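Putative NAD-dependent epimerase/dehydratase (Bacillus halodurans, PDB 3E8X) is of unknown function but binds NADP, and is probably a short-chain dehydrogenase/reductase-type epimerase or dehydratase. Local coordinates at residues Phe126-Ser131 and Asp156-Ser161; Glu76-Ala81 and Ala111-Gln116; Asp101-Ile106 and Met144-Val149. One frame throughout, in Å; residues are numbered along the deposited sequence. Where two conformers were deposited one is given.

Along the chain contact 2 closes before contact 1 opens, while contact 3 overlaps both, its segments alternating with theirs. Helix 100-121 serves contacts 2 and 3; helix 145-160 serves contacts 1 and 3. The centres of contacts 1 and 2, 1 and 3, and 2 and 3 lie about 14, 15 and 18 Å apart. Contact 1 meets contact 2 where Phe126 CZ packs on Thr114 OG1, and contact 3 where Ser131 CB approaches Tyr147 OH. Contact 1 fixes helix 145-160 on the largely parallel sheet of a Rossmann-type fold, contact 2 seats a loop on helix 100-121, and contact 3 joins the two helices. Contacts 1 and 3 reach NADP, and all three touch the second subunit.

Contact 1. Residues Phe126-Ser131 and Asp156-Ser161; sequences FIMVSS and DELKRS. With NAP (NADP nicotinamide-adenine-dinucleotide phosphate), chain B.
In the beta-alpha-beta unit formed by strand 125-129, helix 145-160 and strand 164-174, Leu158 of the helix packs down onto Phe126 and Met128 of the first strand. Both methyl branches of Leu158 take part. CD1 lies over the Phe126 ring but off its centre, 4.2 Å from the centroid and 29° from the ring normal, which meets the criterion for a CH-pi contact. CD2 approaches the same ring obliquely, 3.6 Å from Phe126 CD2. It also presses against the side chain two residues on, 3.4 Å from CB of Met128 (a selenomethionine), a pair tighter than usual carbon contact. With the Leu158 CG swung opposite the backbone N (chi1 -169°), CD2 meets both strand residues, while CD1 stays on the Phe126 ring. No hydrogen bond crosses, so the junction is apolar. Near the helix end, Leu158 O accepts Ser161 OG at 2.6 Å, on a lone pair in the carbonyl plane, as well as Ser161 N at 3.0 Å. Just beyond the strand, Ser131 OG comes to 3.1 Å from C5N of the nicotinamide ring; at the strand's last residue, Val129 O is hydrogen-bonded by Lys151 NZ. Leu158 also packs against Ile115 of helix 100-121 and Tyr165 of strand 164-174, so the leucine sits among both helices and the sheet.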
loop_
_atom_site.group_PDB
_atom_site.type_symbol
_atom_site.label_atom_id
_atom_site.label_comp_id
_atom_site.label_asym_id
_atom_site.label_seq_id
_atom_site.Cartn_x
_atom_site.Cartn_y
_atom_site.Cartn_z
ATOM N N PHE A 126 -14.081 -12.555 -7.465
ATOM C CA PHE A 126 -13.292 -11.369 -7.688
ATOM C C PHE A 126 -12.105 -11.682 -8.621
ATOM O O PHE A 126 -11.258 -12.545 -8.319
ATOM C CB PHE A 126 -12.815 -10.808 -6.351
ATOM C CG PHE A 126 -12.334 -9.378 -6.408
ATOM C CD1 PHE A 126 -13.076 -8.365 -5.807
ATOM C CD2 PHE A 126 -11.124 -9.048 -7.013
ATOM C CE1 PHE A 126 -12.637 -7.059 -5.849
ATOM C CE2 PHE A 126 -10.685 -7.724 -7.072
ATOM C CZ PHE A 126 -11.445 -6.729 -6.483
ATOM N N ILE A 127 -12.046 -10.976 -9.747
ATOM C CA ILE A 127 -10.906 -11.070 -10.669
ATOM C C ILE A 127 -10.104 -9.748 -10.648
ATOM O O ILE A 127 -10.623 -8.669 -10.947
ATOM C CB ILE A 127 -11.377 -11.369 -12.139
ATOM C CG1 ILE A 127 -12.590 -12.360 -12.148
ATOM C CG2 ILE A 127 -10.159 -11.768 -13.060
ATOM C CD1 ILE A 127 -12.325 -13.676 -11.535
HETATM N N MSE A 128 -8.838 -9.854 -10.255
HETATM C CA MSE A 128 -7.907 -8.772 -10.276
HETATM C C MSE A 128 -7.091 -8.773 -11.576
HETATM O O MSE A 128 -6.512 -9.785 -11.975
HETATM C CB MSE A 128 -6.968 -8.906 -9.097
HETATM C CG MSE A 128 -5.781 -7.994 -9.148
HETATM SE SE MSE A 128 -6.446 -6.192 -8.814
HETATM C CE MSE A 128 -6.790 -6.214 -6.936
ATOM N N VAL A 129 -7.072 -7.626 -12.249
ATOM C CA VAL A 129 -6.150 -7.377 -13.363
ATOM C C VAL A 129 -4.952 -6.662 -12.773
ATOM O O VAL A 129 -5.005 -5.509 -12.436
ATOM C CB VAL A 129 -6.801 -6.558 -14.500
ATOM C CG1 VAL A 129 -5.850 -6.387 -15.668
ATOM C CG2 VAL A 129 -8.109 -7.231 -14.927
ATOM N N SER A 130 -3.879 -7.412 -12.656
ATOM C CA SER A 130 -2.661 -6.967 -12.075
ATOM C C SER A 130 -1.606 -6.777 -13.177
ATOM O O SER A 130 -1.898 -6.211 -14.230
ATOM C CB SER A 130 -2.230 -8.003 -11.021
ATOM O OG SER A 130 -1.114 -7.570 -10.321
ATOM N N SER A 131 -0.367 -7.171 -12.900
ATOM C CA SER A 131 0.763 -6.984 -13.825
ATOM C C SER A 131 1.904 -7.942 -13.456
ATOM O O SER A 131 2.083 -8.276 -12.288
ATOM C CB SER A 131 1.261 -5.526 -13.762
ATOM O OG SER A 131 2.341 -5.217 -14.653
ATOM N N ASP A 156 -1.827 -8.534 -2.670
ATOM C CA ASP A 156 -1.702 -9.131 -1.330
ATOM C C ASP A 156 -2.940 -8.939 -0.450
ATOM O O ASP A 156 -3.317 -9.828 0.283
ATOM C CB ASP A 156 -0.452 -8.608 -0.620
ATOM C CG ASP A 156 0.837 -9.158 -1.221
ATOM O OD1 ASP A 156 0.808 -10.110 -2.057
ATOM O OD2 ASP A 156 1.891 -8.597 -0.893
ATOM N N GLU A 157 -3.569 -7.785 -0.553
ATOM C CA GLU A 157 -4.839 -7.545 0.111
ATOM C C GLU A 157 -5.923 -8.565 -0.335
ATOM O O GLU A 157 -6.653 -9.126 0.473
ATOM C CB GLU A 157 -5.294 -6.102 -0.155
ATOM C CG GLU A 157 -6.552 -5.713 0.602
ATOM C CD GLU A 157 -6.298 -5.245 2.044
ATOM O OE1 GLU A 157 -5.128 -5.102 2.518
ATOM O OE2 GLU A 157 -7.321 -4.930 2.682
ATOM N N LEU A 158 -6.015 -8.804 -1.636
ATOM C CA LEU A 158 -6.922 -9.813 -2.200
ATOM C C LEU A 158 -6.600 -11.216 -1.713
ATOM O O LEU A 158 -7.505 -11.966 -1.328
ATOM C CB LEU A 158 -6.895 -9.770 -3.738
ATOM C CG LEU A 158 -7.961 -10.578 -4.504
ATOM C CD1 LEU A 158 -9.361 -10.318 -3.953
ATOM C CD2 LEU A 158 -7.852 -10.308 -6.073
ATOM N N LYS A 159 -5.316 -11.547 -1.706
ATOM C CA LYS A 159 -4.872 -12.847 -1.235
ATOM C C LYS A 159 -5.171 -13.085 0.250
ATOM O O LYS A 159 -5.340 -14.224 0.631
ATOM C CB LYS A 159 -3.362 -13.081 -1.491
ATOM C CG LYS A 159 -2.942 -13.226 -2.919
ATOM C CD LYS A 159 -1.388 -13.330 -3.025
ATOM C CE LYS A 159 -0.904 -13.592 -4.438
ATOM N NZ LYS A 159 0.541 -14.075 -4.503
ATOM N N ARG A 160 -5.179 -12.035 1.080
ATOM C CA ARG A 160 -5.565 -12.115 2.481
ATOM C C ARG A 160 -7.077 -12.102 2.693
ATOM O O ARG A 160 -7.547 -12.365 3.772
ATOM C CB ARG A 160 -4.966 -10.943 3.278
ATOM C CG ARG A 160 -3.459 -10.975 3.491
ATOM C CD ARG A 160 -2.999 -9.899 4.478
ATOM N NE ARG A 160 -3.272 -8.554 3.942
ATOM C CZ ARG A 160 -2.399 -7.822 3.261
ATOM N NH1 ARG A 160 -1.155 -8.243 3.035
ATOM N NH2 ARG A 160 -2.782 -6.644 2.800
ATOM N N SER A 161 -7.849 -11.773 1.670
ATOM C CA SER A 161 -9.305 -11.674 1.794
ATOM C C SER A 161 -9.970 -13.049 1.852
ATOM O O SER A 161 -9.343 -14.081 1.657
ATOM C CB SER A 161 -9.879 -10.898 0.590
ATOM O OG SER A 161 -9.944 -11.705 -0.575
HETATM P PA NAP B . -6.672 2.128 -19.085
HETATM O O1A NAP B . -5.856 3.271 -18.472
HETATM O O2A NAP B . -7.068 2.187 -20.544
HETATM O O5B NAP B . -7.945 1.913 -18.107
HETATM C C5B NAP B . -8.070 2.525 -16.810
HETATM C C4B NAP B . -9.498 2.960 -16.487
HETATM O O4B NAP B . -9.519 3.317 -15.093
HETATM C C3B NAP B . -10.016 4.196 -17.266
HETATM O O3B NAP B . -11.217 3.953 -18.022
HETATM C C2B NAP B . -10.328 5.224 -16.192
HETATM O O2B NAP B . -11.495 6.055 -16.410
HETATM C C1B NAP B . -10.518 4.322 -14.962
HETATM N N9A NAP B . -10.435 5.136 -13.723
HETATM C C8A NAP B . -9.463 6.003 -13.397
HETATM N N7A NAP B . -9.774 6.579 -12.219
HETATM C C5A NAP B . -10.950 6.057 -11.813
HETATM C C6A NAP B . -11.767 6.254 -10.695
HETATM N N6A NAP B . -11.402 7.127 -9.734
HETATM N N1A NAP B . -12.940 5.591 -10.575
HETATM C C2A NAP B . -13.311 4.732 -11.525
HETATM N N3A NAP B . -12.552 4.516 -12.618
HETATM C C4A NAP B . -11.367 5.162 -12.780
HETATM O O3 NAP B . -5.804 0.759 -18.860
HETATM P PN NAP B . -5.812 -0.605 -19.759
HETATM O O1N NAP B . -4.787 -0.408 -20.841
HETATM O O2N NAP B . -7.266 -0.973 -19.956
HETATM O O5D NAP B . -5.073 -1.696 -18.841
HETATM C C5D NAP B . -5.752 -2.331 -17.765
HETATM C C4D NAP B . -4.772 -2.449 -16.611
HETATM O O4D NAP B . -3.660 -3.278 -16.951
HETATM C C3D NAP B . -4.186 -1.096 -16.235
HETATM O O3D NAP B . -5.086 -0.433 -15.334
HETATM C C2D NAP B . -2.786 -1.432 -15.711
HETATM O O2D NAP B . -2.686 -1.347 -14.306
HETATM C C1D NAP B . -2.531 -2.895 -16.145
HETATM N N1N NAP B . -1.251 -3.154 -16.874
HETATM C C2N NAP B . -0.788 -2.336 -17.850
HETATM C C3N NAP B . 0.418 -2.637 -18.519
HETATM C C7N NAP B . 0.960 -1.780 -19.642
HETATM O O7N NAP B . 1.818 -2.267 -20.402
HETATM N N7N NAP B . 0.453 -0.548 -19.816
HETATM C C4N NAP B . 1.130 -3.785 -18.164
HETATM C C5N NAP B . 0.631 -4.606 -17.167
HETATM C C6N NAP B . -0.560 -4.264 -16.548
HETATM P P2B NAP B . -11.627 7.217 -17.556
HETATM O O1X NAP B . -12.123 6.525 -18.797
HETATM O O2X NAP B . -12.664 8.177 -16.981
HETATM O O3X NAP B . -10.212 7.736 -17.704
#

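Contact 2. Residues Glu76-Ala81 and Ala111-Gln116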
loop_
_atom_site.group_PDB
_atom_site.type_symbol
_atom_site.label_atom_id
_atom_site.label_comp_id
_atom_site.label_asym_id
_atom_site.label_seq_id
_atom_site.Cartn_x
_atom_site.Cartn_y
_atom_site.Cartn_z
ATOM N N GLU A 76 -14.832 8.410 -4.304
ATOM C CA GLU A 76 -16.004 8.815 -3.568
ATOM C C GLU A 76 -16.704 7.576 -3.035
ATOM O O GLU A 76 -16.147 6.490 -3.090
ATOM C CB GLU A 76 -16.902 9.639 -4.497
ATOM C CG GLU A 76 -16.210 10.932 -4.923
ATOM C CD GLU A 76 -16.942 11.741 -5.965
ATOM O OE1 GLU A 76 -17.953 11.273 -6.531
ATOM O OE2 GLU A 76 -16.455 12.870 -6.220
ATOM N N ASP A 77 -17.899 7.719 -2.487
ATOM C CA ASP A 77 -18.688 6.567 -2.046
ATOM C C ASP A 77 -19.252 5.850 -3.288
ATOM O O ASP A 77 -20.092 6.374 -3.989
ATOM C CB ASP A 77 -19.827 7.044 -1.144
ATOM C CG ASP A 77 -20.558 5.921 -0.452
ATOM O OD1 ASP A 77 -20.516 4.760 -0.916
ATOM O OD2 ASP A 77 -21.204 6.226 0.571
ATOM N N PHE A 78 -18.771 4.655 -3.567
ATOM C CA PHE A 78 -19.225 3.931 -4.748
ATOM C C PHE A 78 -19.990 2.633 -4.419
ATOM O O PHE A 78 -20.157 1.777 -5.304
ATOM C CB PHE A 78 -18.041 3.648 -5.685
ATOM C CG PHE A 78 -16.927 2.847 -5.049
ATOM C CD1 PHE A 78 -16.921 1.480 -5.122
ATOM C CD2 PHE A 78 -15.894 3.471 -4.387
ATOM C CE1 PHE A 78 -15.908 0.734 -4.514
ATOM C CE2 PHE A 78 -14.898 2.749 -3.807
ATOM C CZ PHE A 78 -14.895 1.386 -3.878
ATOM N N SER A 79 -20.458 2.500 -3.167
ATOM C CA SER A 79 -21.088 1.265 -2.707
ATOM C C SER A 79 -22.347 0.911 -3.502
ATOM O O SER A 79 -22.606 -0.252 -3.738
ATOM C CB SER A 79 -21.382 1.277 -1.194
ATOM O OG SER A 79 -21.987 2.468 -0.777
ATOM N N HIS A 80 -23.099 1.912 -3.951
ATOM C CA HIS A 80 -24.289 1.663 -4.790
ATOM C C HIS A 80 -23.991 0.803 -6.020
ATOM O O HIS A 80 -24.859 0.061 -6.478
ATOM C CB HIS A 80 -24.965 2.983 -5.211
ATOM C CG HIS A 80 -24.104 3.878 -6.057
ATOM N ND1 HIS A 80 -23.070 4.636 -5.534
ATOM C CD2 HIS A 80 -24.150 4.169 -7.381
ATOM C CE1 HIS A 80 -22.514 5.344 -6.502
ATOM N NE2 HIS A 80 -23.146 5.075 -7.631
ATOM N N ALA A 81 -22.759 0.897 -6.519
ATOM C CA ALA A 81 -22.299 0.192 -7.734
ATOM C C ALA A 81 -22.369 -1.320 -7.607
ATOM O O ALA A 81 -22.500 -1.998 -8.616
ATOM C CB ALA A 81 -20.869 0.597 -8.072
ATOM N N ALA A 111 -8.555 -0.390 -5.178
ATOM C CA ALA A 111 -8.662 -1.836 -5.194
ATOM C C ALA A 111 -8.971 -2.368 -3.828
ATOM O O ALA A 111 -9.843 -3.227 -3.677
ATOM C CB ALA A 111 -7.372 -2.502 -5.773
ATOM N N ILE A 112 -8.264 -1.855 -2.825
ATOM C CA ILE A 112 -8.504 -2.228 -1.434
ATOM C C ILE A 112 -9.947 -1.961 -0.995
ATOM O O ILE A 112 -10.581 -2.833 -0.391
ATOM C CB ILE A 112 -7.502 -1.556 -0.445
ATOM C CG1 ILE A 112 -6.084 -2.158 -0.660
ATOM C CG2 ILE A 112 -8.061 -1.647 1.011
ATOM C CD1 ILE A 112 -4.915 -1.485 0.191
ATOM N N LYS A 113 -10.471 -0.790 -1.313
ATOM C CA LYS A 113 -11.861 -0.497 -1.039
ATOM C C LYS A 113 -12.840 -1.376 -1.839
ATOM O O LYS A 113 -13.910 -1.679 -1.330
ATOM C CB LYS A 113 -12.149 0.995 -1.231
ATOM C CG LYS A 113 -11.346 1.963 -0.265
ATOM C CD LYS A 113 -11.734 3.422 -0.387
ATOM C CE LYS A 113 -11.243 4.059 -1.711
ATOM N NZ LYS A 113 -11.581 5.530 -1.872
ATOM N N THR A 114 -12.508 -1.773 -3.078
ATOM C CA THR A 114 -13.406 -2.626 -3.893
ATOM C C THR A 114 -13.515 -4.019 -3.290
ATOM O O THR A 114 -14.587 -4.635 -3.286
ATOM C CB THR A 114 -12.944 -2.775 -5.386
ATOM O OG1 THR A 114 -11.685 -3.478 -5.458
ATOM C CG2 THR A 114 -12.841 -1.429 -6.051
ATOM N N ILE A 115 -12.396 -4.492 -2.764
ATOM C CA ILE A 115 -12.310 -5.755 -2.076
ATOM C C ILE A 115 -13.157 -5.765 -0.801
ATOM O O ILE A 115 -13.891 -6.732 -0.555
ATOM C CB ILE A 115 -10.830 -6.086 -1.700
ATOM C CG1 ILE A 115 -9.997 -6.317 -2.975
ATOM C CG2 ILE A 115 -10.791 -7.241 -0.745
ATOM C CD1 ILE A 115 -8.477 -6.488 -2.753
ATOM N N GLN A 116 -13.027 -4.702 -0.012
ATOM C CA GLN A 116 -13.785 -4.556 1.217
ATOM C C GLN A 116 -15.277 -4.471 0.926
ATOM O O GLN A 116 -16.106 -5.046 1.640
ATOM C CB GLN A 116 -13.318 -3.318 1.977
ATOM C CG GLN A 116 -12.021 -3.527 2.758
ATOM C CD GLN A 116 -11.450 -2.221 3.337
ATOM O OE1 GLN A 116 -12.059 -1.137 3.236
ATOM N NE2 GLN A 116 -10.267 -2.322 3.941
#
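The Phe78 ring meets segment 111-116 of helix 100-121 with its edge: Lys113 CB and Thr114 N both lie near the ring plane, and no atom of that helix segment is placed over either face. The leading atom is CZ, 3.8 Å from Lys113 CB and 4.0 Å from Thr114 N, so the ring's far end abuts the helix backbone as much as its side chains. One flank of the same edge, CE1, comes to 4.1 Å from Thr114 CG2 in the conformer given, a threonine for which two were deposited. The second flat group, the His80 imidazole, has Asp77 O at its edge, in plane, and its NE2 is bound to Val71 O. Phe78 alone accounts for 71 Å² of the 148 Å² buried between the segments. A chi1 of 58° tucks CG over the main chain, and the ring runs from there edge-first to Lys113.

No hydrogen bond joins the segments. Lys113 gives its aliphatic CB to the phenyl edge, while a bend at chi3 (-72°) turns the chain toward Leu74, whose carbonyl O accepts NZ. The loop has its own polar bracing on either side of Phe78: Asp77 OD1 receives Ser79 N at 3.2 Å with a nearly straight 168° bond, an Asx turn, and takes Ser79 OG at 2.7 Å on its syn lone pair. Ala81 N in turn donates to Phe78 O at 3.0 Å.

The side chain of Phe78 is about 7 Å from bound NADP. The contact seats the crossover loop between parallel strands 68-71 and 87-90 against helix 100-121, as part of a Rossmann-type dinucleotide-binding fold.

Contact 3. Residues Asp101-Ile106 and Met144-Val149. With NAP (NADP nicotinamide-adenine-dinucleotide phosphate), chain B.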
loop_
_atom_site.group_PDB
_atom_site.type_symbol
_atom_site.label_atom_id
_atom_site.label_comp_id
_atom_site.label_asym_id
_atom_site.label_seq_id
_atom_site.Cartn_x
_atom_site.Cartn_y
_atom_site.Cartn_z
ATOM N N ASP A 101 0.458 10.031 -7.187
ATOM C CA ASP A 101 -0.617 10.181 -6.213
ATOM C C ASP A 101 -1.837 9.327 -6.576
ATOM O O ASP A 101 -2.463 8.727 -5.704
ATOM C CB ASP A 101 -0.995 11.654 -5.983
ATOM C CG ASP A 101 -1.485 12.365 -7.240
ATOM O OD1 ASP A 101 -0.878 12.212 -8.311
ATOM O OD2 ASP A 101 -2.481 13.089 -7.142
ATOM N N LYS A 102 -2.150 9.264 -7.872
ATOM C CA LYS A 102 -3.326 8.523 -8.323
ATOM C C LYS A 102 -3.061 7.008 -8.423
ATOM O O LYS A 102 -3.951 6.235 -8.265
ATOM C CB LYS A 102 -3.883 9.145 -9.615
ATOM C CG LYS A 102 -4.473 10.589 -9.389
ATOM C CD LYS A 102 -5.534 10.637 -8.233
ATOM C CE LYS A 102 -6.183 12.040 -8.128
ATOM N NZ LYS A 102 -6.700 12.302 -6.768
ATOM N N THR A 103 -1.819 6.610 -8.636
ATOM C CA THR A 103 -1.420 5.213 -8.543
ATOM C C THR A 103 -1.717 4.694 -7.157
ATOM O O THR A 103 -2.319 3.650 -7.033
ATOM C CB THR A 103 0.086 5.044 -8.832
ATOM O OG1 THR A 103 0.386 5.697 -10.055
ATOM C CG2 THR A 103 0.506 3.596 -8.893
ATOM N N ILE A 104 -1.322 5.428 -6.115
ATOM C CA ILE A 104 -1.717 5.105 -4.725
ATOM C C ILE A 104 -3.236 5.062 -4.514
ATOM O O ILE A 104 -3.787 4.120 -3.925
ATOM C CB ILE A 104 -1.156 6.133 -3.683
ATOM C CG1 ILE A 104 0.366 6.178 -3.710
ATOM C CG2 ILE A 104 -1.579 5.762 -2.242
ATOM C CD1 ILE A 104 1.017 7.303 -2.800
ATOM N N LEU A 105 -3.901 6.120 -4.950
ATOM C CA LEU A 105 -5.313 6.319 -4.653
ATOM C C LEU A 105 -6.250 5.416 -5.492
ATOM O O LEU A 105 -7.285 5.010 -4.976
ATOM C CB LEU A 105 -5.681 7.805 -4.756
ATOM C CG LEU A 105 -5.064 8.706 -3.665
ATOM C CD1 LEU A 105 -5.449 10.194 -3.855
ATOM C CD2 LEU A 105 -5.478 8.197 -2.233
ATOM N N ILE A 106 -5.881 5.087 -6.749
ATOM C CA ILE A 106 -6.710 4.244 -7.630
ATOM C C ILE A 106 -6.229 2.788 -7.612
ATOM O O ILE A 106 -6.920 1.899 -7.133
ATOM C CB ILE A 106 -6.774 4.809 -9.078
ATOM C CG1 ILE A 106 -7.242 6.268 -9.045
ATOM C CG2 ILE A 106 -7.665 3.944 -10.009
ATOM C CD1 ILE A 106 -8.630 6.493 -8.523
HETATM N N MSE A 144 9.193 2.621 -12.894
HETATM C CA MSE A 144 7.948 1.855 -12.782
HETATM C C MSE A 144 7.697 1.245 -11.394
HETATM O O MSE A 144 6.639 0.681 -11.124
HETATM C CB MSE A 144 8.049 0.660 -13.720
HETATM C CG MSE A 144 7.657 0.917 -15.117
HETATM SE SE MSE A 144 7.317 -0.802 -15.910
HETATM C CE MSE A 144 7.474 -1.985 -14.408
ATOM N N ARG A 145 8.705 1.301 -10.538
ATOM C CA ARG A 145 8.697 0.568 -9.287
ATOM C C ARG A 145 7.538 0.918 -8.356
ATOM O O ARG A 145 6.987 0.047 -7.681
ATOM C CB ARG A 145 10.030 0.759 -8.582
ATOM C CG ARG A 145 10.356 -0.315 -7.612
ATOM C CD ARG A 145 11.818 -0.226 -7.170
ATOM N NE ARG A 145 12.709 -0.484 -8.286
ATOM C CZ ARG A 145 14.030 -0.407 -8.233
ATOM N NH1 ARG A 145 14.640 -0.119 -7.102
ATOM N NH2 ARG A 145 14.749 -0.636 -9.328
ATOM N N HIS A 146 7.133 2.183 -8.367
ATOM C CA HIS A 146 6.002 2.645 -7.554
ATOM C C HIS A 146 4.686 2.010 -8.008
ATOM O O HIS A 146 3.807 1.706 -7.192
ATOM C CB HIS A 146 5.919 4.184 -7.545
ATOM C CG HIS A 146 5.473 4.777 -8.855
ATOM N ND1 HIS A 146 6.259 4.751 -9.987
ATOM C CD2 HIS A 146 4.320 5.396 -9.215
ATOM C CE1 HIS A 146 5.600 5.306 -10.992
ATOM N NE2 HIS A 146 4.433 5.728 -10.546
ATOM N N TYR A 147 4.548 1.831 -9.325
ATOM C CA TYR A 147 3.395 1.174 -9.899
ATOM C C TYR A 147 3.366 -0.317 -9.525
ATOM O O TYR A 147 2.335 -0.838 -9.049
ATOM C CB TYR A 147 3.365 1.380 -11.430
ATOM C CG TYR A 147 2.383 0.491 -12.127
ATOM C CD1 TYR A 147 1.006 0.794 -12.137
ATOM C CD2 TYR A 147 2.811 -0.692 -12.737
ATOM C CE1 TYR A 147 0.096 -0.051 -12.769
ATOM C CE2 TYR A 147 1.919 -1.540 -13.368
ATOM C CZ TYR A 147 0.562 -1.223 -13.396
ATOM O OH TYR A 147 -0.314 -2.082 -14.051
ATOM N N LEU A 148 4.494 -0.985 -9.704
ATOM C CA LEU A 148 4.651 -2.395 -9.356
ATOM C C LEU A 148 4.389 -2.734 -7.891
ATOM O O LEU A 148 3.796 -3.790 -7.557
ATOM C CB LEU A 148 6.055 -2.897 -9.783
ATOM C CG LEU A 148 6.451 -2.835 -11.273
ATOM C CD1 LEU A 148 7.899 -3.310 -11.517
ATOM C CD2 LEU A 148 5.444 -3.581 -12.153
ATOM N N VAL A 149 4.848 -1.870 -6.999
ATOM C CA VAL A 149 4.512 -1.967 -5.551
ATOM C C VAL A 149 3.011 -1.759 -5.339
ATOM O O VAL A 149 2.380 -2.516 -4.605
ATOM C CB VAL A 149 5.325 -0.940 -4.727
ATOM C CG1 VAL A 149 4.734 -0.734 -3.305
ATOM C CG2 VAL A 149 6.818 -1.327 -4.703
HETATM P PA NAP B . -6.672 2.128 -19.085
HETATM O O1A NAP B . -5.856 3.271 -18.472
HETATM O O2A NAP B . -7.068 2.187 -20.544
HETATM O O5B NAP B . -7.945 1.913 -18.107
HETATM C C5B NAP B . -8.070 2.525 -16.810
HETATM C C4B NAP B . -9.498 2.960 -16.487
HETATM O O4B NAP B . -9.519 3.317 -15.093
HETATM C C3B NAP B . -10.016 4.196 -17.266
HETATM O O3B NAP B . -11.217 3.953 -18.022
HETATM C C2B NAP B . -10.328 5.224 -16.192
HETATM O O2B NAP B . -11.495 6.055 -16.410
HETATM C C1B NAP B . -10.518 4.322 -14.962
HETATM N N9A NAP B . -10.435 5.136 -13.723
HETATM C C8A NAP B . -9.463 6.003 -13.397
HETATM N N7A NAP B . -9.774 6.579 -12.219
HETATM C C5A NAP B . -10.950 6.057 -11.813
HETATM C C6A NAP B . -11.767 6.254 -10.695
HETATM N N6A NAP B . -11.402 7.127 -9.734
HETATM N N1A NAP B . -12.940 5.591 -10.575
HETATM C C2A NAP B . -13.311 4.732 -11.525
HETATM N N3A NAP B . -12.552 4.516 -12.618
HETATM C C4A NAP B . -11.367 5.162 -12.780
HETATM O O3 NAP B . -5.804 0.759 -18.860
HETATM P PN NAP B . -5.812 -0.605 -19.759
HETATM O O1N NAP B . -4.787 -0.408 -20.841
HETATM O O2N NAP B . -7.266 -0.973 -19.956
HETATM O O5D NAP B . -5.073 -1.696 -18.841
HETATM C C5D NAP B . -5.752 -2.331 -17.765
HETATM C C4D NAP B . -4.772 -2.449 -16.611
HETATM O O4D NAP B . -3.660 -3.278 -16.951
HETATM C C3D NAP B . -4.186 -1.096 -16.235
HETATM O O3D NAP B . -5.086 -0.433 -15.334
HETATM C C2D NAP B . -2.786 -1.432 -15.711
HETATM O O2D NAP B . -2.686 -1.347 -14.306
HETATM C C1D NAP B . -2.531 -2.895 -16.145
HETATM N N1N NAP B . -1.251 -3.154 -16.874
HETATM C C2N NAP B . -0.788 -2.336 -17.850
HETATM C C3N NAP B . 0.418 -2.637 -18.519
HETATM C C7N NAP B . 0.960 -1.780 -19.642
HETATM O O7N NAP B . 1.818 -2.267 -20.402
HETATM N N7N NAP B . 0.453 -0.548 -19.816
HETATM C C4N NAP B . 1.130 -3.785 -18.164
HETATM C C5N NAP B . 0.631 -4.606 -17.167
HETATM C C6N NAP B . -0.560 -4.264 -16.548
HETATM P P2B NAP B . -11.627 7.217 -17.556
HETATM O O1X NAP B . -12.123 6.525 -18.797
HETATM O O2X NAP B . -12.664 8.177 -16.981
HETATM O O3X NAP B . -10.212 7.736 -17.704
#
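Thr103 of helix 100-121, with 64 Å² buried, fits against His146 and Tyr147 in the first turn of helix 145-160. Its two branches divide the work. The methyl CG2 lies 3.9 Å from Tyr147 CA, so it packs chiefly on backbone, and it meets the phenol ring only obliquely, 4.3 Å from CD1. The hydroxyl OG1 lies 4.0 Å from His146 CD2 and 4.1 Å from NE2, and no hydrogen bond forms with the imidazole; its polar partner is Ser94 OG, weakly. His146 crosses the threonine side chain at about a right angle. Although its CB leaves along the helix flank, a chi1 of 71° swings the imidazole end closer to Thr103.

The CA atoms of Thr103 and Tyr147 approach to 6.4 Å, a close passage of the two helices. Tyr147 then projects beyond the contact to NADP. Its hydroxyl is placed to hydrogen-bond O2D of the nicotinamide ribose in the plane of the ring, the modelled 2.5 Å being doubtfully short. On the other helix, Ile106 CD1 comes to 3.1 Å from adenine N6A. The packing itself is van der Waals contact, whereas the Tyr147 hydroxyl is directed at the cofactor. Tyr147 and Lys151 are four residues apart, the spacing of the YxxxK pair of short-chain dehydrogenases/reductases, consistent with the place of their active-site tyrosine, although catalysis by this protein is not established.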